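Local coordinates for Ice-binding protein (Leucosporidium, PDB 3UYU) that binds to the surface of ice crystals and inhibits their growth, conferring freeze tolerance, at residues A[192-197]-A[210-215]. The protein carries 2 engineered substitutions. Numbering follows the deposited sequence.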
ATOM      1  N   LYS A 192       5.671   1.345  18.746  1.00 12.82           N
ATOM      2  CA  LYS A 192       5.966   2.764  18.530  1.00 15.41           C
ATOM      3  C   LYS A 192       7.426   3.138  18.675  1.00 15.86           C
ATOM      4  O   LYS A 192       7.904   4.074  18.012  1.00 16.35           O
ATOM      5  CB  LYS A 192       5.034   3.654  19.350  1.00 16.50           C
ATOM      6  CG  LYS A 192       5.123   5.085  18.882  1.00 18.83           C
ATOM      7  CD  LYS A 192       4.955   6.050  19.981  1.00 29.35           C
ATOM      8  CE  LYS A 192       4.568   7.418  19.414  1.00 32.14           C
ATOM      9  NZ  LYS A 192       3.908   7.184  18.091  1.00 33.05           N
ATOM     10  N   ARG A 193       8.132   2.441  19.558  1.00 15.87           N
ATOM     11  CA  ARG A 193       9.529   2.791  19.861  1.00 15.52           C
ATOM     12  C   ARG A 193      10.365   1.537  19.735  1.00 15.82           C
ATOM     13  O   ARG A 193      10.127   0.718  18.849  1.00 15.09           O
ATOM     14  CB  ARG A 193       9.624   3.438  21.249  1.00 15.98           C
ATOM     15  CG  ARG A 193       8.766   4.768  21.345  1.00 16.58           C
ATOM     16  CD  ARG A 193       8.863   5.346  22.721  1.00 25.80           C
ATOM     17  NE  ARG A 193       9.113   6.783  22.641  1.00 37.68           N
ATOM     18  CZ  ARG A 193       9.600   7.508  23.657  1.00 42.32           C
ATOM     19  NH1 ARG A 193       9.856   6.921  24.833  1.00 44.48           N
ATOM     20  NH2 ARG A 193       9.816   8.822  23.509  1.00 44.52           N
ATOM     21  N   PHE A 194      11.324   1.350  20.637  1.00 14.34           N
ATOM     22  CA  PHE A 194      12.402   0.408  20.414  1.00 15.74           C
ATOM     23  C   PHE A 194      11.890  -1.024  20.639  1.00 15.09           C
ATOM     24  O   PHE A 194      11.027  -1.219  21.480  1.00 16.22           O
ATOM     25  CB  PHE A 194      13.490   0.688  21.461  1.00 17.78           C
ATOM     26  CG  PHE A 194      14.882   0.520  20.955  1.00 19.89           C
ATOM     27  CD1 PHE A 194      15.427  -0.766  20.759  1.00 22.84           C
ATOM     28  CD2 PHE A 194      15.675   1.627  20.676  1.00 23.66           C
ATOM     29  CE1 PHE A 194      16.709  -0.953  20.312  1.00 23.77           C
ATOM     30  CE2 PHE A 194      16.989   1.452  20.231  1.00 26.43           C
ATOM     31  CZ  PHE A 194      17.506   0.149  20.049  1.00 26.53           C
ATOM     32  N   VAL A 195      12.391  -1.986  19.857  1.00 14.39           N
ATOM     33  CA  VAL A 195      12.173  -3.446  20.151  1.00 14.04           C
ATOM     34  C   VAL A 195      13.522  -4.118  20.240  1.00 13.24           C
ATOM     35  O   VAL A 195      14.357  -4.005  19.316  1.00 12.73           O
ATOM     36  CB  VAL A 195      11.369  -4.126  19.016  1.00 13.44           C
ATOM     37  CG1 VAL A 195      11.122  -5.643  19.340  1.00 13.11           C
ATOM     38  CG2 VAL A 195      10.021  -3.455  18.817  1.00 15.09           C
ATOM     39  N   THR A 196      13.737  -4.864  21.348  1.00 13.58           N
ATOM     40  CA  THR A 196      14.951  -5.683  21.510  1.00 13.62           C
ATOM     41  C   THR A 196      14.552  -7.130  21.686  1.00 11.46           C
ATOM     42  O   THR A 196      13.748  -7.401  22.584  1.00 13.29           O
ATOM     43  CB  THR A 196      15.671  -5.267  22.794  1.00 13.94           C
ATOM     44  OG1 THR A 196      15.991  -3.863  22.676  1.00 17.05           O
ATOM     45  CG2 THR A 196      17.003  -6.048  22.993  1.00 14.89           C
ATOM     46  N   LEU A 197      15.119  -7.976  20.846  1.00 12.21           N
ATOM     47  CA  LEU A 197      14.930  -9.409  21.026  1.00 12.38           C
ATOM     48  C   LEU A 197      16.232  -9.887  21.665  1.00 10.47           C
ATOM     49  O   LEU A 197      17.251  -9.942  20.979  1.00 11.80           O
ATOM     50  CB  LEU A 197      14.621 -10.165  19.720  1.00 13.12           C
ATOM     51  CG  LEU A 197      13.292  -9.806  18.997  1.00 16.38           C
ATOM     52  CD1 LEU A 197      13.057 -10.989  18.010  1.00 17.34           C
ATOM     53  CD2 LEU A 197      12.082  -9.339  19.739  1.00 19.17           C
ATOM     54  N   GLN A 210       8.370   1.775  14.727  1.00 12.47           N
ATOM     55  CA  GLN A 210       8.578   3.203  14.280  1.00 14.70           C
ATOM     56  C   GLN A 210       9.917   3.823  14.640  1.00 14.69           C
ATOM     57  O   GLN A 210      10.240   4.982  14.231  1.00 14.71           O
ATOM     58  CB  GLN A 210       7.457   4.058  14.799  1.00 13.85           C
ATOM     59  CG  GLN A 210       6.163   3.639  14.069  1.00 14.92           C
ATOM     60  CD  GLN A 210       4.914   4.458  14.383  1.00 19.51           C
ATOM     61  OE1 GLN A 210       4.977   5.665  14.668  1.00 19.24           O
ATOM     62  NE2 GLN A 210       3.767   3.792  14.330  1.00 22.02           N
ATOM     63  N   THR A 211      10.758   3.038  15.305  1.00 13.58           N
ATOM     64  CA  THR A 211      12.173   3.460  15.519  1.00 14.13           C
ATOM     65  C   THR A 211      13.097   2.323  15.157  1.00 13.82           C
ATOM     66  O   THR A 211      13.271   2.030  14.004  1.00 13.65           O
ATOM     67  CB  THR A 211      12.407   4.092  16.954  1.00 14.29           C
ATOM     68  OG1 THR A 211      12.207   3.125  17.987  1.00 14.39           O
ATOM     69  CG2 THR A 211      11.488   5.226  17.254  1.00 13.19           C
ATOM     70  N   GLU A 212      13.755   1.696  16.141  1.00 13.76           N
ATOM     71  CA  GLU A 212      14.851   0.711  15.919  1.00 12.97           C
ATOM     72  C   GLU A 212      14.496  -0.683  16.455  1.00 12.50           C
ATOM     73  O   GLU A 212      13.783  -0.815  17.457  1.00 13.00           O
ATOM     74  CB  GLU A 212      16.087   1.235  16.718  1.00 15.98           C
ATOM     75  CG  GLU A 212      17.301   0.331  16.731  1.00 22.46           C
ATOM     76  CD  GLU A 212      18.278   0.603  15.587  1.00 27.37           C
ATOM     77  OE1 GLU A 212      18.117   1.677  14.952  1.00 30.27           O
ATOM     78  OE2 GLU A 212      19.210  -0.233  15.341  1.00 26.76           O
ATOM     79  N   VAL A 213      15.043  -1.671  15.777  1.00 12.44           N
ATOM     80  CA  VAL A 213      14.939  -3.098  16.229  1.00 12.28           C
ATOM     81  C   VAL A 213      16.331  -3.640  16.494  1.00 12.67           C
ATOM     82  O   VAL A 213      17.219  -3.543  15.638  1.00 13.17           O
ATOM     83  CB  VAL A 213      14.203  -3.969  15.168  1.00 11.96           C
ATOM     84  CG1 VAL A 213      14.236  -5.492  15.575  1.00 13.19           C
ATOM     85  CG2 VAL A 213      12.796  -3.451  14.976  1.00 11.62           C
ATOM     86  N   ALA A 214      16.553  -4.146  17.719  1.00 12.90           N
ATOM     87  CA  ALA A 214      17.808  -4.780  18.017  1.00 13.79           C
ATOM     88  C   ALA A 214      17.623  -6.291  18.228  1.00 12.80           C
ATOM     89  O   ALA A 214      16.771  -6.705  19.060  1.00 14.53           O
ATOM     90  CB  ALA A 214      18.425  -4.140  19.263  1.00 14.69           C
ATOM     91  N   LEU A 215      18.392  -7.074  17.478  1.00 12.69           N
ATOM     92  CA  LEU A 215      18.340  -8.552  17.562  1.00 13.39           C
ATOM     93  C   LEU A 215      19.617  -9.002  18.292  1.00 14.74           C
ATOM     94  O   LEU A 215      20.709  -8.552  17.944  1.00 15.19           O
ATOM     95  CB  LEU A 215      18.362  -9.158  16.202  1.00 14.24           C
ATOM     96  CG  LEU A 215      17.158  -8.654  15.376  1.00 14.20           C
ATOM     97  CD1 LEU A 215      17.380  -9.258  14.070  1.00 13.37           C
ATOM     98  CD2 LEU A 215      15.735  -8.975  16.002  1.00 16.92           C
TER
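The ring of F194 lies over the aliphatic chain of E212, the two side chains running alongside each other, an example of how neighbouring turns of a right-handed beta-helix hold together through apolar cover as well as backbone bonds. The first torsion, chi1 -143°, swings the ring over the adjacent strand. From CB the chain reaches CG and CD1, which pass near the backbone O of E212, CD1 at 3.7 Å. Farther out, CE2 rests on CB of E212, a CH-pi contact made 3.9 Å from that CB to the ring centroid, while CZ at the tip meets CG of E212 at 3.3 Å. CE1 presents the ring edge to CB of A214. Replacing F194 by alanine is likely to leave the CB and CG of E212 without their ring partner and freer to turn.

Along the backbone beyond the ring, V195 N donates to E212 O, A214 N to V195 O (2.7 Å) and L197 N to A214 O, between parallel strands. On the sheet face bearing V195 and V213, L197 CD1 packs against L215 CD2 at 3.9 Å. The chemistry thus divides: three backbone hydrogen bonds join the strands, aliphatic side chains fill the interior, and the ring lies beside the methyl of A214, itself an inferred ice-binding residue.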